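Local coordinates for protein MgGH51 (Meripilus giganteus, PDB 6ZPV) that probably releases terminal arabinofuranose residues from arabinose-containing glycans, as a fungal alpha-L-arabinofuranosidase of glycoside hydrolase family 51, at residues Q403-F408 and Y430-T435. Residues are numbered along the deposited sequence; the frame is centred on the assembly and turned at random.
Sequences QTPTWF and YAAIST
With CG anti to its own carbonyl carbon (chi1 -81°), Phe408 turns its ring from the first turn of helix 405-410 onto strand 424-432, while Tyr430, whose CG sits between backbone N and carbonyl carbon (chi1 65°), meets it obliquely. Phe408 CE1 lies 4.0 Å from Tyr430 CD2, and at the para position, across the ring, Phe408 CD2 rests 3.7 Å from Ala432 CB. Pro405 CG approaches the same methyl, Ala432 CB, at 4.0 Å, so proline and phenylalanine both pack on one small residue. Beside these apolar contacts the backbones form a parallel bridge between Gln403 and Ala432. Gln403 N donates to Ala431 O, and Ile433 N donates to Gln403 O at 2.9 Å, nearly in line with the C=O bond (C=O...N 167°). Beyond the pairing, Thr404 CA makes a CH...O contact of 3.1 Å with Ser434 O, a buried carbonyl. Thr404 also N-caps the helix, its OG1 accepting from Trp407 N at 2.9 Å. Phe463 of helix 454-469 adds an edge-to-face partner to Phe408. Strand 396-403, the short helix and the adjacent parallel strand 424-432 make up a right-handed beta-alpha-beta crossover, the repeating element of the (beta/alpha)8 barrel of clan GH-A glycosidases such as family GH51.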
loop_
_atom_site.group_PDB
_atom_site.type_symbol
_atom_site.label_atom_id
_atom_site.label_comp_id
_atom_site.label_asym_id
_atom_site.label_seq_id
_atom_site.Cartn_x
_atom_site.Cartn_y
_atom_site.Cartn_z
ATOM N N GLN A 403 17.625 5.979 6.310
ATOM C CA GLN A 403 19.076 6.108 6.581
ATOM C C GLN A 403 19.873 5.411 5.492
ATOM O O GLN A 403 19.315 4.896 4.494
ATOM C CB GLN A 403 19.383 5.651 8.009
ATOM C CG GLN A 403 19.693 6.755 8.992
ATOM C CD GLN A 403 20.934 7.569 8.684
ATOM O OE1 GLN A 403 21.726 7.177 7.821
ATOM N NE2 GLN A 403 21.110 8.710 9.353
ATOM N N THR A 404 21.192 5.349 5.645
ATOM C CA THR A 404 22.051 4.656 4.699
ATOM C C THR A 404 22.066 3.162 5.008
ATOM O O THR A 404 21.818 2.731 6.144
ATOM C CB THR A 404 23.477 5.175 4.810
ATOM O OG1 THR A 404 24.032 4.789 6.055
ATOM C CG2 THR A 404 23.650 6.663 4.568
ATOM N N PRO A 405 22.444 2.333 4.006
ATOM C CA PRO A 405 22.620 0.904 4.317
ATOM C C PRO A 405 23.543 0.638 5.502
ATOM O O PRO A 405 23.298 -0.246 6.331
ATOM C CB PRO A 405 23.156 0.330 2.974
ATOM C CG PRO A 405 22.595 1.267 1.942
ATOM C CD PRO A 405 22.647 2.654 2.572
ATOM N N THR A 406 24.652 1.406 5.556
ATOM C CA THR A 406 25.645 1.239 6.619
ATOM C C THR A 406 25.033 1.565 7.985
ATOM O O THR A 406 25.285 0.853 8.952
ATOM C CB THR A 406 26.871 2.076 6.293
ATOM O OG1 THR A 406 27.444 1.524 5.101
ATOM C CG2 THR A 406 27.884 2.092 7.410
ATOM N N TRP A 407 24.268 2.662 8.039
ATOM C CA TRP A 407 23.618 2.973 9.322
ATOM C C TRP A 407 22.806 1.781 9.827
ATOM O O TRP A 407 22.797 1.480 11.025
ATOM C CB TRP A 407 22.695 4.206 9.161
ATOM C CG TRP A 407 22.024 4.651 10.423
ATOM C CD1 TRP A 407 22.479 5.657 11.229
ATOM C CD2 TRP A 407 20.837 4.128 11.022
ATOM N NE1 TRP A 407 21.669 5.796 12.312
ATOM C CE2 TRP A 407 20.675 4.853 12.240
ATOM C CE3 TRP A 407 19.899 3.140 10.688
ATOM C CZ2 TRP A 407 19.606 4.582 13.123
ATOM C CZ3 TRP A 407 18.884 2.871 11.578
ATOM C CH2 TRP A 407 18.737 3.553 12.792
ATOM N N PHE A 408 22.073 1.117 8.956
ATOM C CA PHE A 408 21.205 0.018 9.388
ATOM C C PHE A 408 22.024 -1.118 10.030
ATOM O O PHE A 408 21.626 -1.610 11.101
ATOM C CB PHE A 408 20.305 -0.482 8.245
ATOM C CG PHE A 408 19.096 0.389 8.059
ATOM C CD1 PHE A 408 17.984 0.175 8.868
ATOM C CD2 PHE A 408 19.079 1.479 7.232
ATOM C CE1 PHE A 408 16.887 1.025 8.825
ATOM C CE2 PHE A 408 17.982 2.309 7.183
ATOM C CZ PHE A 408 16.875 2.090 7.970
ATOM N N TYR A 430 10.621 2.119 7.857
ATOM C CA TYR A 430 12.084 2.131 7.755
ATOM C C TYR A 430 12.477 1.733 6.352
ATOM O O TYR A 430 11.804 0.939 5.706
ATOM C CB TYR A 430 12.787 1.246 8.814
ATOM C CG TYR A 430 12.532 -0.241 8.722
ATOM C CD1 TYR A 430 11.347 -0.816 9.130
ATOM C CD2 TYR A 430 13.512 -1.079 8.186
ATOM C CE1 TYR A 430 11.131 -2.178 9.031
ATOM C CE2 TYR A 430 13.296 -2.430 8.072
ATOM C CZ TYR A 430 12.120 -3.006 8.499
ATOM O OH TYR A 430 11.938 -4.348 8.411
ATOM N N ALA A 431 13.646 2.238 5.929
ATOM C CA ALA A 431 14.271 1.825 4.682
ATOM C C ALA A 431 15.653 2.459 4.589
ATOM O O ALA A 431 15.868 3.607 5.044
ATOM C CB ALA A 431 13.495 2.299 3.447
ATOM N N ALA A 432 16.574 1.733 3.962
ATOM C CA ALA A 432 17.876 2.308 3.541
ATOM C C ALA A 432 17.678 2.959 2.181
ATOM O O ALA A 432 17.436 2.268 1.205
ATOM C CB ALA A 432 18.930 1.217 3.533
ATOM N N ILE A 433 17.761 4.292 2.132
ATOM C CA ILE A 433 17.274 5.055 0.962
ATOM C C ILE A 433 18.379 5.659 0.108
ATOM O O ILE A 433 18.055 6.089 -1.001
ATOM C CB ILE A 433 16.257 6.127 1.356
ATOM C CG1 ILE A 433 16.876 7.290 2.112
ATOM C CG2 ILE A 433 15.102 5.476 2.126
ATOM C CD1 ILE A 433 15.929 8.478 2.234
ATOM N N SER A 434 19.606 5.788 0.620
ATOM C CA SER A 434 20.650 6.561 -0.029
ATOM C C SER A 434 21.973 6.145 0.573
ATOM O O SER A 434 22.006 5.740 1.748
ATOM C CB SER A 434 20.434 8.051 0.247
ATOM O OG SER A 434 21.504 8.833 -0.249
ATOM N N THR A 435 23.049 6.316 -0.187
ATOM C CA THR A 435 24.382 6.175 0.375
ATOM C C THR A 435 24.976 7.507 0.842
ATOM O O THR A 435 26.122 7.494 1.331
ATOM C CB THR A 435 25.328 5.520 -0.640
ATOM O OG1 THR A 435 25.294 6.268 -1.858
ATOM C CG2 THR A 435 24.882 4.109 -0.972
#